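DCN1-like protein 3 (Homo sapiens, PDB 4GBA) helps attach NEDD8 to cullins, acting as a co-E3 that binds N-terminally acetylated NEDD8-conjugating E2 enzymes and cullin-RBX complexes. Local coordinates at residues T40-L45 with S85-A90; L45-K50 with K69-D74; R101-F106 with D158-F163; N143-N148 with P184-T189. All blocks are in the same frame, centred on the assembly; numbering follows the deposited sequence.

Interaction 1: T40-L45 with S85-A90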
loop_
_atom_site.group_PDB
_atom_site.type_symbol
_atom_site.label_atom_id
_atom_site.label_comp_id
_atom_site.label_asym_id
_atom_site.label_seq_id
_atom_site.Cartn_x
_atom_site.Cartn_y
_atom_site.Cartn_z
ATOM N N THR A 40 -2.325 -6.044 8.387
ATOM C CA THR A 40 -1.713 -5.905 7.069
ATOM C C THR A 40 -2.744 -5.910 5.938
ATOM O O THR A 40 -2.388 -5.770 4.761
ATOM C CB THR A 40 -0.692 -7.051 6.788
ATOM O OG1 THR A 40 -1.381 -8.308 6.746
ATOM C CG2 THR A 40 0.360 -7.095 7.853
ATOM N N GLU A 41 -4.017 -6.073 6.278
ATOM C CA GLU A 41 -5.039 -6.208 5.241
ATOM C C GLU A 41 -5.466 -4.880 4.569
ATOM O O GLU A 41 -5.168 -3.787 5.053
ATOM C CB GLU A 41 -6.246 -6.986 5.769
ATOM C CG GLU A 41 -7.210 -6.168 6.610
ATOM C CD GLU A 41 -8.643 -6.626 6.403
ATOM O OE1 GLU A 41 -9.119 -7.446 7.212
ATOM O OE2 GLU A 41 -9.279 -6.184 5.412
ATOM N N PHE A 42 -6.150 -5.008 3.437
ATOM C CA PHE A 42 -6.481 -3.886 2.546
ATOM C C PHE A 42 -7.237 -2.715 3.215
ATOM O O PHE A 42 -6.920 -1.550 2.975
ATOM C CB PHE A 42 -7.243 -4.435 1.327
ATOM C CG PHE A 42 -7.562 -3.405 0.274
ATOM C CD1 PHE A 42 -6.546 -2.685 -0.354
ATOM C CD2 PHE A 42 -8.888 -3.183 -0.121
ATOM C CE1 PHE A 42 -6.844 -1.739 -1.348
ATOM C CE2 PHE A 42 -9.198 -2.244 -1.109
ATOM C CZ PHE A 42 -8.167 -1.517 -1.724
ATOM N N ARG A 43 -8.228 -3.020 4.050
ATOM C CA ARG A 43 -8.967 -1.973 4.757
ATOM C C ARG A 43 -8.077 -1.100 5.615
ATOM O O ARG A 43 -8.379 0.072 5.826
ATOM C CB ARG A 43 -10.038 -2.564 5.653
ATOM C CG ARG A 43 -11.299 -2.924 4.943
ATOM C CD ARG A 43 -12.009 -3.979 5.739
ATOM N NE ARG A 43 -12.959 -4.699 4.914
ATOM C CZ ARG A 43 -13.799 -5.603 5.391
ATOM N NH1 ARG A 43 -13.781 -5.876 6.692
ATOM N NH2 ARG A 43 -14.652 -6.218 4.570
ATOM N N VAL A 44 -6.997 -1.685 6.132
ATOM C CA VAL A 44 -6.058 -0.945 6.970
ATOM C C VAL A 44 -5.233 0.018 6.119
ATOM O O VAL A 44 -4.991 1.162 6.521
ATOM C CB VAL A 44 -5.160 -1.895 7.805
ATOM C CG1 VAL A 44 -4.123 -1.104 8.590
ATOM C CG2 VAL A 44 -6.040 -2.746 8.747
ATOM N N LEU A 45 -4.821 -0.439 4.937
ATOM C CA LEU A 45 -4.243 0.467 3.946
ATOM C C LEU A 45 -5.237 1.618 3.628
ATOM O O LEU A 45 -4.849 2.793 3.604
ATOM C CB LEU A 45 -3.835 -0.293 2.675
ATOM C CG LEU A 45 -3.311 0.548 1.503
ATOM C CD1 LEU A 45 -1.917 1.144 1.806
ATOM C CD2 LEU A 45 -3.303 -0.267 0.203
ATOM N N SER A 85 -18.119 1.400 2.436
ATOM C CA SER A 85 -18.136 2.576 1.574
ATOM C C SER A 85 -16.704 3.073 1.262
ATOM O O SER A 85 -16.465 3.729 0.240
ATOM C CB SER A 85 -19.012 3.680 2.184
ATOM O OG SER A 85 -18.244 4.573 2.979
ATOM N N LEU A 86 -15.760 2.762 2.149
ATOM C CA LEU A 86 -14.346 3.003 1.875
ATOM C C LEU A 86 -13.902 2.107 0.732
ATOM O O LEU A 86 -13.222 2.559 -0.194
ATOM C CB LEU A 86 -13.491 2.733 3.110
ATOM C CG LEU A 86 -13.339 3.928 4.048
ATOM C CD1 LEU A 86 -12.519 3.562 5.279
ATOM C CD2 LEU A 86 -12.715 5.119 3.312
ATOM N N LEU A 87 -14.305 0.840 0.796
ATOM C CA LEU A 87 -13.985 -0.114 -0.258
ATOM C C LEU A 87 -14.526 0.387 -1.597
ATOM O O LEU A 87 -13.840 0.337 -2.617
ATOM C CB LEU A 87 -14.553 -1.504 0.066
ATOM C CG LEU A 87 -13.860 -2.310 1.178
ATOM C CD1 LEU A 87 -14.741 -3.453 1.660
ATOM C CD2 LEU A 87 -12.522 -2.840 0.709
ATOM N N THR A 88 -15.762 0.872 -1.579
ATOM C CA THR A 88 -16.396 1.403 -2.778
ATOM C C THR A 88 -15.668 2.628 -3.296
ATOM O O THR A 88 -15.402 2.738 -4.490
ATOM C CB THR A 88 -17.883 1.731 -2.523
ATOM O OG1 THR A 88 -18.618 0.507 -2.486
ATOM C CG2 THR A 88 -18.452 2.601 -3.626
ATOM N N GLU A 89 -15.345 3.545 -2.392
ATOM C CA GLU A 89 -14.607 4.761 -2.749
ATOM C C GLU A 89 -13.310 4.429 -3.487
ATOM O O GLU A 89 -13.004 5.020 -4.524
ATOM C CB GLU A 89 -14.284 5.545 -1.482
ATOM C CG GLU A 89 -13.854 6.982 -1.690
ATOM C CD GLU A 89 -13.720 7.725 -0.367
ATOM O OE1 GLU A 89 -14.223 7.218 0.660
ATOM O OE2 GLU A 89 -13.109 8.811 -0.342
ATOM N N ALA A 90 -12.561 3.467 -2.949
ATOM C CA ALA A 90 -11.250 3.098 -3.483
ATOM C C ALA A 90 -11.326 2.450 -4.862
ATOM O O ALA A 90 -10.304 2.244 -5.508
ATOM C CB ALA A 90 -10.516 2.186 -2.510
#

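Interaction 2: L45-K50 with K69-D74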
loop_
_atom_site.group_PDB
_atom_site.type_symbol
_atom_site.label_atom_id
_atom_site.label_comp_id
_atom_site.label_asym_id
_atom_site.label_seq_id
_atom_site.Cartn_x
_atom_site.Cartn_y
_atom_site.Cartn_z
ATOM N N LEU A 45 -4.821 -0.439 4.937
ATOM C CA LEU A 45 -4.243 0.467 3.946
ATOM C C LEU A 45 -5.237 1.618 3.628
ATOM O O LEU A 45 -4.849 2.793 3.604
ATOM C CB LEU A 45 -3.835 -0.293 2.675
ATOM C CG LEU A 45 -3.311 0.548 1.503
ATOM C CD1 LEU A 45 -1.917 1.144 1.806
ATOM C CD2 LEU A 45 -3.303 -0.267 0.203
ATOM N N LEU A 46 -6.515 1.292 3.421
ATOM C CA LEU A 46 -7.532 2.335 3.153
ATOM C C LEU A 46 -7.651 3.337 4.301
ATOM O O LEU A 46 -7.720 4.538 4.078
ATOM C CB LEU A 46 -8.900 1.723 2.867
ATOM C CG LEU A 46 -9.007 0.855 1.618
ATOM C CD1 LEU A 46 -10.468 0.481 1.332
ATOM C CD2 LEU A 46 -8.409 1.584 0.446
ATOM N N LEU A 47 -7.658 2.831 5.530
ATOM C CA LEU A 47 -7.682 3.676 6.718
ATOM C C LEU A 47 -6.489 4.619 6.747
ATOM O O LEU A 47 -6.661 5.824 6.903
ATOM C CB LEU A 47 -7.689 2.807 7.977
ATOM C CG LEU A 47 -8.594 3.163 9.153
ATOM C CD1 LEU A 47 -9.986 3.644 8.684
ATOM C CD2 LEU A 47 -8.712 1.961 10.119
ATOM N N ALA A 48 -5.279 4.073 6.605
ATOM C CA ALA A 48 -4.062 4.877 6.585
ATOM C C ALA A 48 -4.141 5.933 5.474
ATOM O O ALA A 48 -3.725 7.075 5.655
ATOM C CB ALA A 48 -2.816 3.981 6.397
ATOM N N TRP A 49 -4.668 5.529 4.321
ATOM C CA TRP A 49 -4.896 6.441 3.212
ATOM C C TRP A 49 -5.819 7.604 3.638
ATOM O O TRP A 49 -5.426 8.768 3.573
ATOM C CB TRP A 49 -5.459 5.658 2.015
ATOM C CG TRP A 49 -5.977 6.510 0.858
ATOM C CD1 TRP A 49 -5.308 7.502 0.200
ATOM C CD2 TRP A 49 -7.260 6.397 0.214
ATOM N NE1 TRP A 49 -6.088 8.014 -0.812
ATOM C CE2 TRP A 49 -7.291 7.360 -0.823
ATOM C CE3 TRP A 49 -8.384 5.580 0.418
ATOM C CZ2 TRP A 49 -8.408 7.532 -1.654
ATOM C CZ3 TRP A 49 -9.495 5.748 -0.409
ATOM C CH2 TRP A 49 -9.497 6.722 -1.433
ATOM N N LYS A 50 -7.026 7.269 4.098
ATOM C CA LYS A 50 -7.983 8.248 4.639
ATOM C C LYS A 50 -7.403 9.158 5.738
ATOM O O LYS A 50 -7.733 10.342 5.805
ATOM C CB LYS A 50 -9.221 7.525 5.172
ATOM C CG LYS A 50 -10.463 7.840 4.423
ATOM C CD LYS A 50 -10.278 7.611 2.955
ATOM C CE LYS A 50 -11.491 8.125 2.195
ATOM N NZ LYS A 50 -11.791 9.502 2.626
ATOM N N LYS A 69 -12.632 12.409 11.735
ATOM C CA LYS A 69 -13.550 13.434 11.220
ATOM C C LYS A 69 -13.894 13.246 9.742
ATOM O O LYS A 69 -15.041 13.399 9.348
ATOM C CB LYS A 69 -12.997 14.849 11.450
ATOM C CG LYS A 69 -12.989 15.285 12.915
ATOM C CD LYS A 69 -12.211 16.587 13.127
ATOM C CE LYS A 69 -11.746 16.697 14.577
ATOM N NZ LYS A 69 -10.712 17.754 14.758
ATOM N N ALA A 70 -12.900 12.908 8.927
ATOM C CA ALA A 70 -13.107 12.775 7.485
ATOM C C ALA A 70 -14.093 11.668 7.133
ATOM O O ALA A 70 -14.803 11.759 6.131
ATOM C CB ALA A 70 -11.772 12.558 6.762
ATOM N N ILE A 71 -14.125 10.618 7.948
ATOM C CA ILE A 71 -15.012 9.491 7.695
ATOM C C ILE A 71 -16.191 9.472 8.677
ATOM O O ILE A 71 -16.986 8.534 8.697
ATOM C CB ILE A 71 -14.246 8.160 7.715
ATOM C CG1 ILE A 71 -13.665 7.900 9.110
ATOM C CG2 ILE A 71 -13.144 8.196 6.657
ATOM C CD1 ILE A 71 -13.117 6.496 9.315
ATOM N N SER A 72 -16.304 10.538 9.465
ATOM C CA SER A 72 -17.401 10.716 10.417
ATOM C C SER A 72 -17.547 9.543 11.371
ATOM O O SER A 72 -18.580 8.860 11.401
ATOM C CB SER A 72 -18.722 11.010 9.694
ATOM O OG SER A 72 -18.655 12.299 9.119
ATOM N N ALA A 73 -16.492 9.325 12.146
ATOM C CA ALA A 73 -16.489 8.292 13.159
ATOM C C ALA A 73 -15.768 8.838 14.371
ATOM O O ALA A 73 -14.813 9.611 14.258
ATOM C CB ALA A 73 -15.807 7.026 12.647
ATOM N N ASP A 74 -16.266 8.460 15.540
ATOM C CA ASP A 74 -15.576 8.740 16.787
ATOM C C ASP A 74 -15.534 7.448 17.623
ATOM O O ASP A 74 -15.338 7.472 18.842
ATOM C CB ASP A 74 -16.246 9.888 17.545
ATOM C CG ASP A 74 -17.685 9.571 17.945
ATOM O OD1 ASP A 74 -18.159 8.428 17.721
ATOM O OD2 ASP A 74 -18.344 10.464 18.525
#

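Interaction 3: R101-F106 with D158-F163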
loop_
_atom_site.group_PDB
_atom_site.type_symbol
_atom_site.label_atom_id
_atom_site.label_comp_id
_atom_site.label_asym_id
_atom_site.label_seq_id
_atom_site.Cartn_x
_atom_site.Cartn_y
_atom_site.Cartn_z
ATOM N N ARG A 101 -0.878 6.461 -5.406
ATOM C CA ARG A 101 0.249 7.364 -5.154
ATOM C C ARG A 101 0.626 7.402 -3.670
ATOM O O ARG A 101 1.813 7.398 -3.329
ATOM C CB ARG A 101 -0.031 8.786 -5.670
ATOM C CG ARG A 101 -0.610 8.832 -7.085
ATOM C CD ARG A 101 -0.833 10.277 -7.605
ATOM N NE ARG A 101 0.132 10.606 -8.660
ATOM C CZ ARG A 101 -0.104 11.409 -9.699
ATOM N NH1 ARG A 101 -1.294 11.991 -9.846
ATOM N NH2 ARG A 101 0.861 11.620 -10.599
ATOM N N PHE A 102 -0.388 7.465 -2.799
ATOM C CA PHE A 102 -0.216 7.418 -1.345
ATOM C C PHE A 102 0.506 6.135 -0.900
ATOM O O PHE A 102 1.323 6.164 0.016
ATOM C CB PHE A 102 -1.578 7.508 -0.612
ATOM C CG PHE A 102 -1.501 7.117 0.848
ATOM C CD1 PHE A 102 -1.123 8.044 1.814
ATOM C CD2 PHE A 102 -1.758 5.807 1.248
ATOM C CE1 PHE A 102 -1.028 7.684 3.149
ATOM C CE2 PHE A 102 -1.660 5.444 2.584
ATOM C CZ PHE A 102 -1.294 6.387 3.533
ATOM N N THR A 103 0.186 5.015 -1.535
ATOM C CA THR A 103 0.722 3.724 -1.105
ATOM C C THR A 103 2.260 3.681 -1.213
ATOM O O THR A 103 2.925 3.046 -0.395
ATOM C CB THR A 103 0.050 2.547 -1.867
ATOM O OG1 THR A 103 -1.364 2.547 -1.598
ATOM C CG2 THR A 103 0.646 1.198 -1.452
ATOM N N PHE A 104 2.821 4.387 -2.201
ATOM C CA PHE A 104 4.265 4.434 -2.342
ATOM C C PHE A 104 4.892 5.171 -1.156
ATOM O O PHE A 104 5.825 4.666 -0.517
ATOM C CB PHE A 104 4.700 5.072 -3.667
ATOM C CG PHE A 104 6.192 5.179 -3.801
ATOM C CD1 PHE A 104 6.928 4.159 -4.382
ATOM C CD2 PHE A 104 6.868 6.268 -3.283
ATOM C CE1 PHE A 104 8.311 4.245 -4.469
ATOM C CE2 PHE A 104 8.262 6.346 -3.365
ATOM C CZ PHE A 104 8.973 5.342 -3.958
ATOM N N GLN A 105 4.357 6.357 -0.872
ATOM C CA GLN A 105 4.811 7.213 0.225
ATOM C C GLN A 105 4.675 6.520 1.588
ATOM O O GLN A 105 5.520 6.666 2.483
ATOM C CB GLN A 105 3.996 8.521 0.224
ATOM C CG GLN A 105 4.671 9.668 0.961
ATOM C CD GLN A 105 6.109 9.911 0.474
ATOM O OE1 GLN A 105 6.397 9.840 -0.728
ATOM N NE2 GLN A 105 7.018 10.179 1.416
ATOM N N PHE A 106 3.584 5.776 1.732
ATOM C CA PHE A 106 3.286 5.017 2.935
ATOM C C PHE A 106 4.360 3.948 3.173
ATOM O O PHE A 106 4.943 3.878 4.256
ATOM C CB PHE A 106 1.893 4.390 2.792
ATOM C CG PHE A 106 1.383 3.706 4.044
ATOM C CD1 PHE A 106 1.296 4.394 5.249
ATOM C CD2 PHE A 106 0.942 2.387 3.997
ATOM C CE1 PHE A 106 0.807 3.762 6.393
ATOM C CE2 PHE A 106 0.453 1.751 5.133
ATOM C CZ PHE A 106 0.387 2.440 6.330
ATOM N N ASP A 158 9.354 6.613 -9.675
ATOM C CA ASP A 158 8.930 6.691 -11.071
ATOM C C ASP A 158 8.566 5.326 -11.614
ATOM O O ASP A 158 7.636 5.196 -12.406
ATOM C CB ASP A 158 10.016 7.352 -11.922
ATOM C CG ASP A 158 10.176 8.821 -11.597
ATOM O OD1 ASP A 158 9.142 9.530 -11.560
ATOM O OD2 ASP A 158 11.324 9.257 -11.348
ATOM N N THR A 159 9.295 4.304 -11.174
ATOM C CA THR A 159 8.964 2.920 -11.524
ATOM C C THR A 159 7.603 2.529 -10.937
ATOM O O THR A 159 6.770 1.932 -11.620
ATOM C CB THR A 159 10.042 1.930 -11.024
ATOM O OG1 THR A 159 11.340 2.350 -11.477
ATOM C CG2 THR A 159 9.739 0.522 -11.502
ATOM N N TRP A 160 7.389 2.862 -9.670
ATOM C CA TRP A 160 6.092 2.646 -9.036
ATOM C C TRP A 160 5.006 3.421 -9.805
ATOM O O TRP A 160 3.992 2.852 -10.207
ATOM C CB TRP A 160 6.147 3.079 -7.567
ATOM C CG TRP A 160 4.838 2.959 -6.832
ATOM C CD1 TRP A 160 3.847 3.911 -6.744
ATOM C CD2 TRP A 160 4.378 1.834 -6.068
ATOM N NE1 TRP A 160 2.803 3.440 -5.986
ATOM C CE2 TRP A 160 3.098 2.168 -5.558
ATOM C CE3 TRP A 160 4.923 0.580 -5.758
ATOM C CZ2 TRP A 160 2.350 1.287 -4.761
ATOM C CZ3 TRP A 160 4.172 -0.300 -4.958
ATOM C CH2 TRP A 160 2.903 0.064 -4.475
ATOM N N ASN A 161 5.254 4.715 -10.029
ATOM C CA ASN A 161 4.329 5.612 -10.736
ATOM C C ASN A 161 3.918 5.074 -12.104
ATOM O O ASN A 161 2.736 5.048 -12.431
ATOM C CB ASN A 161 4.942 7.022 -10.867
ATOM C CG ASN A 161 4.121 7.960 -11.773
ATOM O OD1 ASN A 161 4.430 8.140 -12.962
ATOM N ND2 ASN A 161 3.090 8.589 -11.201
ATOM N N MET A 162 4.894 4.634 -12.898
ATOM C CA MET A 162 4.615 4.221 -14.272
ATOM C C MET A 162 4.076 2.803 -14.392
ATOM O O MET A 162 3.493 2.451 -15.422
ATOM C CB MET A 162 5.846 4.392 -15.145
ATOM C CG MET A 162 6.372 5.815 -15.155
ATOM S SD MET A 162 7.612 6.036 -16.442
ATOM C CE MET A 162 6.668 5.686 -17.930
ATOM N N PHE A 163 4.262 1.993 -13.346
ATOM C CA PHE A 163 3.709 0.635 -13.343
ATOM C C PHE A 163 2.186 0.569 -13.557
ATOM O O PHE A 163 1.681 -0.336 -14.226
ATOM C CB PHE A 163 4.080 -0.129 -12.079
ATOM C CG PHE A 163 3.594 -1.549 -12.090
ATOM C CD1 PHE A 163 4.218 -2.503 -12.893
ATOM C CD2 PHE A 163 2.497 -1.935 -11.323
ATOM C CE1 PHE A 163 3.763 -3.817 -12.915
ATOM C CE2 PHE A 163 2.047 -3.242 -11.346
ATOM C CZ PHE A 163 2.678 -4.182 -12.142
#

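Interaction 4: N143-N148 with P184-T189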
loop_
_atom_site.group_PDB
_atom_site.type_symbol
_atom_site.label_atom_id
_atom_site.label_comp_id
_atom_site.label_asym_id
_atom_site.label_seq_id
_atom_site.Cartn_x
_atom_site.Cartn_y
_atom_site.Cartn_z
ATOM N N ASN A 143 5.807 -12.482 -9.281
ATOM C CA ASN A 143 6.670 -13.666 -9.325
ATOM C C ASN A 143 8.064 -13.265 -9.756
ATOM O O ASN A 143 9.060 -13.694 -9.173
ATOM C CB ASN A 143 6.139 -14.711 -10.306
ATOM C CG ASN A 143 4.896 -15.416 -9.794
ATOM O OD1 ASN A 143 4.646 -15.476 -8.583
ATOM N ND2 ASN A 143 4.113 -15.968 -10.717
ATOM N N PHE A 144 8.112 -12.436 -10.794
ATOM C CA PHE A 144 9.357 -11.906 -11.322
ATOM C C PHE A 144 10.167 -11.191 -10.236
ATOM O O PHE A 144 11.369 -11.390 -10.117
ATOM C CB PHE A 144 9.050 -10.986 -12.515
ATOM C CG PHE A 144 10.166 -10.049 -12.879
ATOM C CD1 PHE A 144 11.270 -10.501 -13.577
ATOM C CD2 PHE A 144 10.101 -8.708 -12.540
ATOM C CE1 PHE A 144 12.295 -9.633 -13.914
ATOM C CE2 PHE A 144 11.128 -7.836 -12.875
ATOM C CZ PHE A 144 12.219 -8.297 -13.563
ATOM N N LEU A 145 9.496 -10.379 -9.428
ATOM C CA LEU A 145 10.176 -9.584 -8.409
ATOM C C LEU A 145 10.645 -10.373 -7.184
ATOM O O LEU A 145 11.609 -9.981 -6.531
ATOM C CB LEU A 145 9.277 -8.439 -7.941
ATOM C CG LEU A 145 8.941 -7.339 -8.939
ATOM C CD1 LEU A 145 7.898 -6.389 -8.315
ATOM C CD2 LEU A 145 10.206 -6.599 -9.346
ATOM N N THR A 146 9.943 -11.448 -6.840
ATOM C CA THR A 146 10.353 -12.287 -5.715
ATOM C C THR A 146 11.592 -13.082 -6.132
ATOM O O THR A 146 12.537 -13.265 -5.358
ATOM C CB THR A 146 9.222 -13.246 -5.265
ATOM O OG1 THR A 146 8.933 -14.172 -6.318
ATOM C CG2 THR A 146 7.956 -12.468 -4.928
ATOM N N GLU A 147 11.587 -13.537 -7.377
ATOM C CA GLU A 147 12.750 -14.177 -7.946
ATOM C C GLU A 147 13.885 -13.163 -8.040
ATOM O O GLU A 147 15.026 -13.455 -7.679
ATOM C CB GLU A 147 12.405 -14.727 -9.319
ATOM C CG GLU A 147 13.588 -15.283 -10.063
ATOM C CD GLU A 147 13.172 -16.151 -11.233
ATOM O OE1 GLU A 147 12.060 -16.731 -11.172
ATOM O OE2 GLU A 147 13.957 -16.247 -12.209
ATOM N N ASN A 148 13.559 -11.962 -8.516
ATOM C CA ASN A 148 14.529 -10.870 -8.637
ATOM C C ASN A 148 15.745 -11.224 -9.503
ATOM O O ASN A 148 16.891 -11.039 -9.083
ATOM C CB ASN A 148 14.980 -10.376 -7.253
ATOM C CG ASN A 148 15.720 -9.043 -7.320
ATOM O OD1 ASN A 148 15.658 -8.330 -8.328
ATOM N ND2 ASN A 148 16.415 -8.698 -6.242
ATOM N N PRO A 184 10.447 2.339 -17.540
ATOM C CA PRO A 184 11.647 2.038 -16.751
ATOM C C PRO A 184 12.199 0.707 -17.232
ATOM O O PRO A 184 11.420 -0.158 -17.623
ATOM C CB PRO A 184 11.112 1.939 -15.322
ATOM C CG PRO A 184 9.867 2.779 -15.335
ATOM C CD PRO A 184 9.266 2.554 -16.686
ATOM N N SER A 185 13.519 0.561 -17.249
ATOM C CA SER A 185 14.142 -0.605 -17.872
ATOM C C SER A 185 13.757 -1.903 -17.177
ATOM O O SER A 185 13.734 -2.965 -17.801
ATOM C CB SER A 185 15.665 -0.441 -17.930
ATOM O OG SER A 185 16.197 -0.288 -16.628
ATOM N N LEU A 186 13.439 -1.818 -15.890
ATOM C CA LEU A 186 12.923 -2.983 -15.178
ATOM C C LEU A 186 11.724 -3.651 -15.885
ATOM O O LEU A 186 11.577 -4.876 -15.847
ATOM C CB LEU A 186 12.565 -2.639 -13.728
ATOM C CG LEU A 186 12.187 -3.853 -12.867
ATOM C CD1 LEU A 186 13.384 -4.817 -12.732
ATOM C CD2 LEU A 186 11.658 -3.449 -11.496
ATOM N N PHE A 187 10.865 -2.859 -16.523
ATOM C CA PHE A 187 9.726 -3.430 -17.234
ATOM C C PHE A 187 10.190 -4.329 -18.385
ATOM O O PHE A 187 9.596 -5.375 -18.636
ATOM C CB PHE A 187 8.761 -2.348 -17.740
ATOM C CG PHE A 187 8.122 -1.515 -16.640
ATOM C CD1 PHE A 187 8.371 -1.777 -15.305
ATOM C CD2 PHE A 187 7.263 -0.474 -16.958
ATOM C CE1 PHE A 187 7.788 -1.004 -14.303
ATOM C CE2 PHE A 187 6.678 0.301 -15.963
ATOM C CZ PHE A 187 6.947 0.034 -14.633
ATOM N N ASP A 188 11.258 -3.926 -19.072
ATOM C CA ASP A 188 11.820 -4.726 -20.164
ATOM C C ASP A 188 12.451 -6.025 -19.649
ATOM O O ASP A 188 12.255 -7.098 -20.228
ATOM C CB ASP A 188 12.846 -3.928 -20.983
ATOM C CG ASP A 188 13.056 -4.515 -22.384
ATOM O OD1 ASP A 188 12.049 -4.792 -23.085
ATOM O OD2 ASP A 188 14.225 -4.715 -22.786
ATOM N N THR A 189 13.210 -5.914 -18.562
ATOM C CA THR A 189 13.760 -7.079 -17.881
ATOM C C THR A 189 12.658 -8.091 -17.564
ATOM O O THR A 189 12.867 -9.309 -17.630
ATOM C CB THR A 189 14.446 -6.676 -16.561
ATOM O OG1 THR A 189 15.454 -5.693 -16.817
ATOM C CG2 THR A 189 15.070 -7.886 -15.888
#

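Interaction 1: T40-L45 with S85-A90
L87 on helix 76-89 reaches the first turn of helix 42-50 and divides its two methyls between F42 and R43, one of the helix-to-helix joints of the mainly helical DCUN1 (PONY) domain. Along 85-90, the L87 side chain comes first and does most of the work. Its CD2 comes in at the rim of the F42 ring, near the ring plane, 3.7 Å from F42 CD2 and 3.8 Å from F42 CE2. The other branch, L87 CD1, meets the guanidinium of R43 obliquely, with R43 NE at 3.9 Å. R43 arrives there by running extended from CG to NE, and E41, the N-cap residue of helix 42-50, holds a carboxylate oxygen within loose charge range of it. Cutting L87 back to an alanine would probably open a gap beside the F42 ring and take away the methyl against which the R43 guanidinium lies.

V44 and L45, on the next residues of helix 42-50, pack on a modified side chain of the bound E2 peptide. Two residues past L87, E89 turns to a salt bridge with K95. A90 follows, beside the far end of the F42 ring, and also touches L46. F42 keeps CG anti to its backbone nitrogen (chi1 -176°), which carries the ring across toward helix 76-89 until its far atom CZ stands 4.5 Å from A90 CB.

Interaction 2: L45-K50 with K69-D74
K50 and I71 make the main contact here, each losing a similar amount of surface to the other segment, with L47 adding a smaller share. K50 closes helix 42-50, and I71 lies in the last turn of helix 61-71, so the two helices meet through their last turns within the DCUN1 domain. The touching atoms are K50 CG and I71 CG2, 3.5 Å apart, and the two side chains pass at a slant. In I71 the CG1 branch lies between the backbone nitrogen and the carbonyl carbon (chi1 64°), which leaves CG2 beside the nitrogen and turned to the lysine. CG1 in turn carries CD1 toward L47, whose CD1 is 4.3 Å from I71 CD1. L47 also packs on I79, so helix 76-89 closes in beside this apolar group.

The K50 chain is bent rather than extended. Its CD lies over one face of the neighbouring W49 indole, 3.7 Å above the plane and toward the rim, and its NZ makes a weak, long ion pair with E89. W49 itself is fixed by a hydrogen bond from NE1 to D98. Just past I71 the helix ends in a Schellman motif: S72 takes positive phi, and its N bonds back to K69 O at 3.1 Å.

No hydrogen bond or charge pair spans the two segments. The lysine contributes its methylene chain to an apolar contact and sends its ammonium elsewhere, which suggests that the two helix ends are joined by shape and burial rather than by polar attraction.

Interaction 3: R101-F106 with D158-F163
Aromatic packing between two roughly antiparallel helices makes this contact, with W160 of helix 157-169 set against F104 and T103 of helix 93-107 in the middle of the chain. The short axes run at 154° to each other and come within 10.2 Å. F104 CB stands over one face of the indole, 3.5 Å from the centroid of the W160 five-membered ring, a CH-pi contact. Beyond it the phenyl ring slides past the indole in the opposite sense; the two planes are turned 54° apart, and F104 CD1 is 3.4 Å from W160 CG.

This is the cullin-binding part of the DCUN1 domain, whose sequence family belongs to the EF-hand clan. W160 has CG anti to its backbone nitrogen (chi1 177°), which pushes the indole well across the interface, where it also stacks with W126 and Y100. At the far, six-membered end, T103 crosses it at about a right angle, with T103 CG2 3.7 Å from W160 CZ2, while the T103 hydroxyl bonds back to L99 O. Toward the outside, the guanidinium of R101 lies alongside the N161 amide, both pointing the same way: R101 NH2 and N161 ND2, two donors, are 3.8 Å apart with no hydrogen bond between them.

Interaction 4: N143-N148 with P184-T189
The helix turn bearing F144 and L145 runs at 97° to the one bearing L186 and T189, and the two short axes come no closer than 11.8 Å. That spacing is bridged mainly by side chains, in the C-terminal, cullin-binding part of the DCUN1 domain, where helix 138-147 meets the start of helix 185-199. F144 supplies most of the reach. With CG anti to the backbone nitrogen (chi1 162°), its ring reaches helix 185-199 and enters between two methyls by its edge. F144 CZ is 3.8 Å from L186 CD1 and 3.7 Å from T189 CG2, both close to the ring plane, and F144 CE1 comes to 3.8 Å from T189 O.

Farther along helix 185-199, F190 and W193 meet the F144 ring edge-to-face, and E147 accepts a hydrogen bond from W193 NE1. A serine at F144 would probably leave a gap between the helices, with the L186 and T189 methyls and both aromatic neighbours missing one of their partners. L145 rests on I123 and W126 of helix 119-129 and adds a lighter touch to helix 185-199. There its CD2 meets the second branch of the leucine, L145 CD2 to L186 CD2 at 4.1 Å.

Overall arrangement
Interactions 1 and 2 use opposite ends of helix 42-50, which meets helix 76-89 in one and helix 61-71 in the other; L86 also packs on K50, joining the two sites. From the same helix, L45 and A48 pack on F102, T103 and F106, linking both to interaction 3. Interaction 4 lies across the chain's centre from interactions 1 and 2, but F187 and P184 rest on helix 157-169 and tie it to interaction 3. Interactions 2 and 3 are the more buried, 1 and 4 partly so. None has a hydrogen bond across it: interaction 2 is aliphatic, 1 and 4 set methyls against a phenyl edge, and 3 uses an indole face.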